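DUF596 domain-containing protein (Neisseria meningitidis, PDB 2O5H) is of unknown function, a conserved bacterial DUF596-family protein of mixed alpha-beta fold that assembles as a dimer. Local coordinates at residues L62-I76 against A120-W134. Numbering follows the deposited sequence.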
loop_
_atom_site.group_PDB
_atom_site.type_symbol
_atom_site.label_atom_id
_atom_site.label_comp_id
_atom_site.label_asym_id
_atom_site.label_seq_id
_atom_site.Cartn_x
_atom_site.Cartn_y
_atom_site.Cartn_z
ATOM N N LEU A 62 8.928 -11.966 -4.087
ATOM C CA LEU A 62 7.535 -12.329 -4.208
ATOM C C LEU A 62 7.248 -12.944 -5.570
ATOM O O LEU A 62 6.515 -13.942 -5.647
ATOM C CB LEU A 62 6.641 -11.115 -3.958
ATOM C CG LEU A 62 6.706 -10.551 -2.541
ATOM C CD1 LEU A 62 6.161 -9.102 -2.570
ATOM C CD2 LEU A 62 5.879 -11.392 -1.608
ATOM N N LEU A 63 7.813 -12.359 -6.632
ATOM C CA LEU A 63 7.663 -12.918 -7.988
ATOM C C LEU A 63 8.275 -14.313 -8.051
ATOM O O LEU A 63 7.636 -15.243 -8.557
ATOM C CB LEU A 63 8.278 -12.010 -9.059
ATOM C CG LEU A 63 7.633 -10.635 -9.286
ATOM C CD1 LEU A 63 8.577 -9.744 -10.133
ATOM C CD2 LEU A 63 6.259 -10.791 -9.934
ATOM N N ARG A 64 9.491 -14.447 -7.512
ATOM C CA ARG A 64 10.255 -15.699 -7.548
ATOM C C ARG A 64 9.568 -16.862 -6.825
ATOM O O ARG A 64 9.663 -18.026 -7.251
ATOM C CB ARG A 64 11.632 -15.497 -6.921
ATOM C CG ARG A 64 12.732 -16.228 -7.664
ATOM C CD ARG A 64 13.544 -17.212 -6.822
ATOM N NE ARG A 64 13.809 -16.810 -5.440
ATOM C CZ ARG A 64 13.294 -17.405 -4.361
ATOM N NH1 ARG A 64 12.455 -18.434 -4.473
ATOM N NH2 ARG A 64 13.623 -16.969 -3.157
ATOM N N ARG A 65 8.910 -16.542 -5.714
ATOM C CA ARG A 65 8.214 -17.519 -4.919
ATOM C C ARG A 65 6.810 -17.806 -5.472
ATOM O O ARG A 65 6.097 -18.654 -4.965
ATOM C CB ARG A 65 8.217 -17.078 -3.457
ATOM C CG ARG A 65 9.459 -17.556 -2.754
ATOM C CD ARG A 65 10.078 -16.542 -1.839
ATOM N NE ARG A 65 9.614 -16.637 -0.471
ATOM C CZ ARG A 65 10.279 -16.212 0.609
ATOM N NH1 ARG A 65 9.732 -16.347 1.808
ATOM N NH2 ARG A 65 11.482 -15.671 0.524
ATOM N N GLY A 66 6.427 -17.107 -6.532
ATOM C CA GLY A 66 5.130 -17.324 -7.174
ATOM C C GLY A 66 3.933 -16.737 -6.438
ATOM O O GLY A 66 2.797 -17.095 -6.743
ATOM N N HIS A 67 4.156 -15.840 -5.470
ATOM C CA HIS A 67 3.024 -15.253 -4.733
ATOM C C HIS A 67 2.390 -14.151 -5.543
ATOM O O HIS A 67 1.175 -13.901 -5.482
ATOM C CB HIS A 67 3.470 -14.678 -3.381
ATOM C CG HIS A 67 4.006 -15.701 -2.434
ATOM N ND1 HIS A 67 3.197 -16.600 -1.774
ATOM C CD2 HIS A 67 5.269 -15.960 -2.024
ATOM C CE1 HIS A 67 3.942 -17.380 -1.008
ATOM N NE2 HIS A 67 5.202 -17.008 -1.139
ATOM N N LEU A 68 3.248 -13.474 -6.293
ATOM C CA LEU A 68 2.874 -12.299 -7.025
ATOM C C LEU A 68 3.036 -12.566 -8.515
ATOM O O LEU A 68 3.991 -13.210 -8.940
ATOM C CB LEU A 68 3.788 -11.145 -6.593
ATOM C CG LEU A 68 3.620 -9.823 -7.286
ATOM C CD1 LEU A 68 2.264 -9.208 -6.850
ATOM C CD2 LEU A 68 4.817 -8.963 -6.846
ATOM N N LYS A 69 2.087 -12.061 -9.297
ATOM C CA LYS A 69 2.201 -12.034 -10.760
ATOM C C LYS A 69 1.796 -10.631 -11.200
ATOM O O LYS A 69 1.177 -9.916 -10.443
ATOM C CB LYS A 69 1.321 -13.131 -11.405
ATOM C CG LYS A 69 1.952 -14.542 -11.294
ATOM C CD LYS A 69 1.096 -15.651 -11.921
ATOM C CE LYS A 69 1.634 -17.018 -11.507
ATOM N NZ LYS A 69 0.627 -18.120 -11.648
ATOM N N LEU A 70 2.180 -10.215 -12.403
ATOM C CA LEU A 70 1.917 -8.846 -12.829
ATOM C C LEU A 70 1.097 -8.805 -14.104
ATOM O O LEU A 70 1.337 -9.560 -15.038
ATOM C CB LEU A 70 3.268 -8.081 -12.986
ATOM C CG LEU A 70 4.140 -8.043 -11.716
ATOM C CD1 LEU A 70 5.486 -7.274 -11.986
ATOM C CD2 LEU A 70 3.380 -7.394 -10.566
ATOM N N GLN A 71 0.197 -7.847 -14.161
ATOM C CA GLN A 71 -0.849 -7.794 -15.137
ATOM C C GLN A 71 -0.834 -6.410 -15.797
ATOM O O GLN A 71 -0.518 -5.408 -15.150
ATOM C CB GLN A 71 -2.123 -8.012 -14.314
ATOM C CG GLN A 71 -3.426 -7.640 -14.871
ATOM C CD GLN A 71 -3.759 -6.194 -14.827
ATOM O OE1 GLN A 71 -3.993 -5.569 -13.756
ATOM N NE2 GLN A 71 -3.895 -5.650 -16.013
ATOM N N ARG A 72 -1.188 -6.347 -17.069
ATOM C CA ARG A 72 -1.520 -5.079 -17.711
ATOM C C ARG A 72 -2.738 -5.268 -18.615
ATOM O O ARG A 72 -2.855 -6.294 -19.275
ATOM C CB ARG A 72 -0.343 -4.526 -18.498
ATOM C CG ARG A 72 -0.589 -3.093 -18.858
ATOM C CD ARG A 72 0.240 -2.550 -20.021
ATOM N NE ARG A 72 -0.138 -1.140 -20.174
ATOM C CZ ARG A 72 0.348 -0.137 -19.431
ATOM N NH1 ARG A 72 1.280 -0.361 -18.500
ATOM N NH2 ARG A 72 -0.077 1.101 -19.641
ATOM N N ASP A 73 -3.638 -4.285 -18.626
ATOM C CA ASP A 73 -4.905 -4.330 -19.401
ATOM C C ASP A 73 -5.772 -5.561 -19.075
ATOM O O ASP A 73 -6.475 -6.089 -19.929
ATOM C CB ASP A 73 -4.672 -4.219 -20.915
ATOM C CG ASP A 73 -3.692 -3.116 -21.291
ATOM O OD1 ASP A 73 -3.907 -1.948 -20.903
ATOM O OD2 ASP A 73 -2.690 -3.420 -21.982
ATOM N N GLY A 74 -5.709 -6.016 -17.831
ATOM C CA GLY A 74 -6.552 -7.110 -17.365
ATOM C C GLY A 74 -6.030 -8.488 -17.724
ATOM O O GLY A 74 -6.787 -9.463 -17.671
ATOM N N GLN A 75 -4.753 -8.572 -18.087
ATOM C CA GLN A 75 -4.119 -9.845 -18.414
ATOM C C GLN A 75 -2.721 -9.969 -17.846
ATOM O O GLN A 75 -1.904 -9.076 -17.996
ATOM C CB GLN A 75 -4.070 -10.045 -19.934
ATOM C CG GLN A 75 -4.224 -11.484 -20.362
ATOM C CD GLN A 75 -4.331 -11.662 -21.878
ATOM O OE1 GLN A 75 -3.425 -11.274 -22.661
ATOM N NE2 GLN A 75 -5.393 -12.310 -22.293
ATOM N N ILE A 76 -2.438 -11.094 -17.211
ATOM C CA ILE A 76 -1.081 -11.380 -16.724
ATOM C C ILE A 76 -0.079 -11.533 -17.907
ATOM O O ILE A 76 -0.392 -12.164 -18.939
ATOM C CB ILE A 76 -1.084 -12.641 -15.791
ATOM C CG1 ILE A 76 -1.810 -12.329 -14.469
ATOM C CG2 ILE A 76 0.341 -13.148 -15.484
ATOM C CD1 ILE A 76 -2.260 -13.544 -13.702
ATOM N N ALA A 120 3.094 -2.558 -14.942
ATOM C CA ALA A 120 2.137 -3.597 -14.640
ATOM C C ALA A 120 1.713 -3.551 -13.162
ATOM O O ALA A 120 2.282 -2.770 -12.348
ATOM C CB ALA A 120 2.709 -4.953 -15.011
ATOM N N TYR A 121 0.722 -4.380 -12.818
ATOM C CA TYR A 121 -0.011 -4.272 -11.526
ATOM C C TYR A 121 -0.150 -5.624 -10.864
ATOM O O TYR A 121 -0.165 -6.675 -11.521
ATOM C CB TYR A 121 -1.404 -3.621 -11.714
ATOM C CG TYR A 121 -1.274 -2.203 -12.192
ATOM C CD1 TYR A 121 -1.044 -1.134 -11.282
ATOM C CD2 TYR A 121 -1.313 -1.915 -13.563
ATOM C CE1 TYR A 121 -0.869 0.182 -11.753
ATOM C CE2 TYR A 121 -1.148 -0.636 -14.027
ATOM C CZ TYR A 121 -0.933 0.417 -13.128
ATOM O OH TYR A 121 -0.801 1.705 -13.646
ATOM N N ALA A 122 -0.241 -5.595 -9.546
ATOM C CA ALA A 122 -0.169 -6.809 -8.739
ATOM C C ALA A 122 -1.402 -7.721 -8.831
ATOM O O ALA A 122 -2.560 -7.283 -8.676
ATOM C CB ALA A 122 0.148 -6.438 -7.245
ATOM N N VAL A 123 -1.120 -8.997 -9.072
ATOM C CA VAL A 123 -2.074 -10.109 -8.894
ATOM C C VAL A 123 -1.484 -11.076 -7.887
ATOM O O VAL A 123 -0.344 -11.514 -8.034
ATOM C CB VAL A 123 -2.368 -10.820 -10.238
ATOM C CG1 VAL A 123 -3.345 -11.981 -10.039
ATOM C CG2 VAL A 123 -2.915 -9.792 -11.234
ATOM N N TRP A 124 -2.257 -11.411 -6.856
ATOM C CA TRP A 124 -1.767 -12.273 -5.778
ATOM C C TRP A 124 -2.349 -13.667 -5.944
ATOM O O TRP A 124 -3.560 -13.817 -6.126
ATOM C CB TRP A 124 -2.176 -11.698 -4.429
ATOM C CG TRP A 124 -1.367 -10.495 -4.104
ATOM C CD1 TRP A 124 -1.639 -9.199 -4.418
ATOM C CD2 TRP A 124 -0.098 -10.507 -3.444
ATOM N NE1 TRP A 124 -0.596 -8.382 -3.980
ATOM C CE2 TRP A 124 0.359 -9.176 -3.380
ATOM C CE3 TRP A 124 0.703 -11.534 -2.897
ATOM C CZ2 TRP A 124 1.572 -8.828 -2.756
ATOM C CZ3 TRP A 124 1.914 -11.195 -2.302
ATOM C CH2 TRP A 124 2.343 -9.850 -2.239
ATOM N N ILE A 125 -1.470 -14.661 -5.879
ATOM C CA ILE A 125 -1.825 -16.063 -6.093
ATOM C C ILE A 125 -1.900 -16.747 -4.728
ATOM O O ILE A 125 -0.929 -16.758 -3.973
ATOM C CB ILE A 125 -0.826 -16.795 -7.060
ATOM C CG1 ILE A 125 -0.450 -15.908 -8.258
ATOM C CG2 ILE A 125 -1.369 -18.222 -7.481
ATOM C CD1 ILE A 125 -1.634 -15.509 -9.140
ATOM N N ASP A 126 -3.075 -17.286 -4.413
ATOM C CA ASP A 126 -3.346 -17.891 -3.108
ATOM C C ASP A 126 -2.446 -19.114 -2.923
ATOM O O ASP A 126 -2.361 -19.949 -3.813
ATOM C CB ASP A 126 -4.816 -18.275 -3.030
ATOM C CG ASP A 126 -5.244 -18.704 -1.646
ATOM O OD1 ASP A 126 -4.878 -19.821 -1.222
ATOM O OD2 ASP A 126 -5.966 -17.925 -0.994
ATOM N N PRO A 127 -1.737 -19.197 -1.777
ATOM C CA PRO A 127 -0.815 -20.318 -1.555
ATOM C C PRO A 127 -1.542 -21.665 -1.445
ATOM O O PRO A 127 -1.001 -22.689 -1.885
ATOM C CB PRO A 127 -0.127 -19.968 -0.222
ATOM C CG PRO A 127 -0.434 -18.520 0.030
ATOM C CD PRO A 127 -1.758 -18.267 -0.630
ATOM N N GLU A 128 -2.747 -21.669 -0.868
ATOM C CA GLU A 128 -3.513 -22.912 -0.650
ATOM C C GLU A 128 -3.741 -23.708 -1.937
ATOM O O GLU A 128 -3.174 -24.786 -2.116
ATOM C CB GLU A 128 -4.862 -22.642 0.041
ATOM C CG GLU A 128 -4.806 -22.513 1.574
ATOM C CD GLU A 128 -5.964 -23.225 2.289
ATOM O OE1 GLU A 128 -7.116 -23.170 1.803
ATOM O OE2 GLU A 128 -5.717 -23.847 3.347
ATOM N N ASP A 129 -4.572 -23.177 -2.830
ATOM C CA ASP A 129 -4.929 -23.895 -4.055
ATOM C C ASP A 129 -4.756 -23.060 -5.328
ATOM O O ASP A 129 -4.945 -23.572 -6.435
ATOM C CB ASP A 129 -6.355 -24.479 -3.966
ATOM C CG ASP A 129 -6.380 -25.936 -3.483
ATOM O OD1 ASP A 129 -7.222 -26.271 -2.621
ATOM O OD2 ASP A 129 -5.564 -26.748 -3.971
ATOM N N GLY A 130 -4.398 -21.783 -5.180
ATOM C CA GLY A 130 -3.980 -20.980 -6.354
ATOM C C GLY A 130 -4.920 -20.068 -7.137
ATOM O O GLY A 130 -4.620 -19.727 -8.284
ATOM N N SER A 131 -6.044 -19.667 -6.540
ATOM C CA SER A 131 -6.881 -18.631 -7.145
ATOM C C SER A 131 -6.186 -17.251 -7.036
ATOM O O SER A 131 -5.322 -17.033 -6.183
ATOM C CB SER A 131 -8.282 -18.595 -6.528
ATOM O OG SER A 131 -8.270 -18.049 -5.218
ATOM N N GLU A 132 -6.590 -16.345 -7.920
ATOM C CA GLU A 132 -5.988 -15.040 -8.054
ATOM C C GLU A 132 -6.834 -13.892 -7.503
ATOM O O GLU A 132 -8.053 -13.856 -7.686
ATOM C CB GLU A 132 -5.720 -14.795 -9.526
ATOM C CG GLU A 132 -5.044 -15.955 -10.196
ATOM C CD GLU A 132 -4.786 -15.691 -11.649
ATOM O OE1 GLU A 132 -5.519 -14.858 -12.238
ATOM O OE2 GLU A 132 -3.861 -16.329 -12.206
ATOM N N TYR A 133 -6.149 -12.947 -6.858
ATOM C CA TYR A 133 -6.735 -11.715 -6.380
ATOM C C TYR A 133 -6.205 -10.508 -7.180
ATOM O O TYR A 133 -5.009 -10.220 -7.188
ATOM C CB TYR A 133 -6.455 -11.529 -4.867
ATOM C CG TYR A 133 -6.859 -10.154 -4.378
ATOM C CD1 TYR A 133 -8.210 -9.834 -4.206
ATOM C CD2 TYR A 133 -5.908 -9.166 -4.153
ATOM C CE1 TYR A 133 -8.599 -8.568 -3.787
ATOM C CE2 TYR A 133 -6.289 -7.882 -3.727
ATOM C CZ TYR A 133 -7.633 -7.602 -3.555
ATOM O OH TYR A 133 -8.034 -6.352 -3.146
ATOM N N TRP A 134 -7.110 -9.780 -7.819
ATOM C CA TRP A 134 -6.717 -8.760 -8.816
ATOM C C TRP A 134 -6.810 -7.297 -8.308
ATOM O O TRP A 134 -7.545 -7.046 -7.344
ATOM C CB TRP A 134 -7.593 -8.956 -10.052
ATOM C CG TRP A 134 -7.139 -10.113 -10.905
ATOM C CD1 TRP A 134 -7.201 -11.456 -10.610
ATOM C CD2 TRP A 134 -6.525 -10.010 -12.184
ATOM N NE1 TRP A 134 -6.647 -12.197 -11.649
ATOM C CE2 TRP A 134 -6.237 -11.330 -12.628
ATOM C CE3 TRP A 134 -6.184 -8.927 -13.001
ATOM C CZ2 TRP A 134 -5.631 -11.593 -13.870
ATOM C CZ3 TRP A 134 -5.591 -9.190 -14.225
ATOM C CH2 TRP A 134 -5.345 -10.520 -14.658
HETATM O O HOH W 1 0.269 -15.295 -2.082
#
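L68 sets its CG anti to the backbone N (chi1 177°) and W124 keeps its own beside the N (chi1 -73°), which brings L68 CD1 over one face of the indole in a CH-pi contact, 4.2 Å from the centroid of the five-membered ring. The same methyl presses on A122 CB at 3.5 Å. L62, in the last turn of helix 48-64, brings both methyls to the outer end of the indole, CD1 3.9 Å from W124 CH2, while W124 NE1 is hydrogen-bonded to L32 O. On the sheet face of L68 and W124, L70 CB also meets A120 CB, and W84 of helix 81-91 touches both. Strands 68-72 and 121-125 pair antiparallel: K69 and V123 exchange two bonds, K69 N to V123 O at 2.8 Å, and Q71 and Y121 two more. I125 N extends the pairing to H67 O, with an N-H...O angle of 173°, and a water joins H67 ND1 to I125 O. On the face of V123, K69 crosses I125 at about a right angle, with CD 3.9 Å from I125 CD1. V123 CG2 sits over the W134 ring, whose NE1 donates to E132 OE1 (2.9 Å); I76 CD1 packs against W134 CZ2. A Schellman motif at G66 closes the helix and a type I' turn, R72 to Q75, the first of two beta hairpins, whose inner strands form the centre of a four-stranded antiparallel sheet.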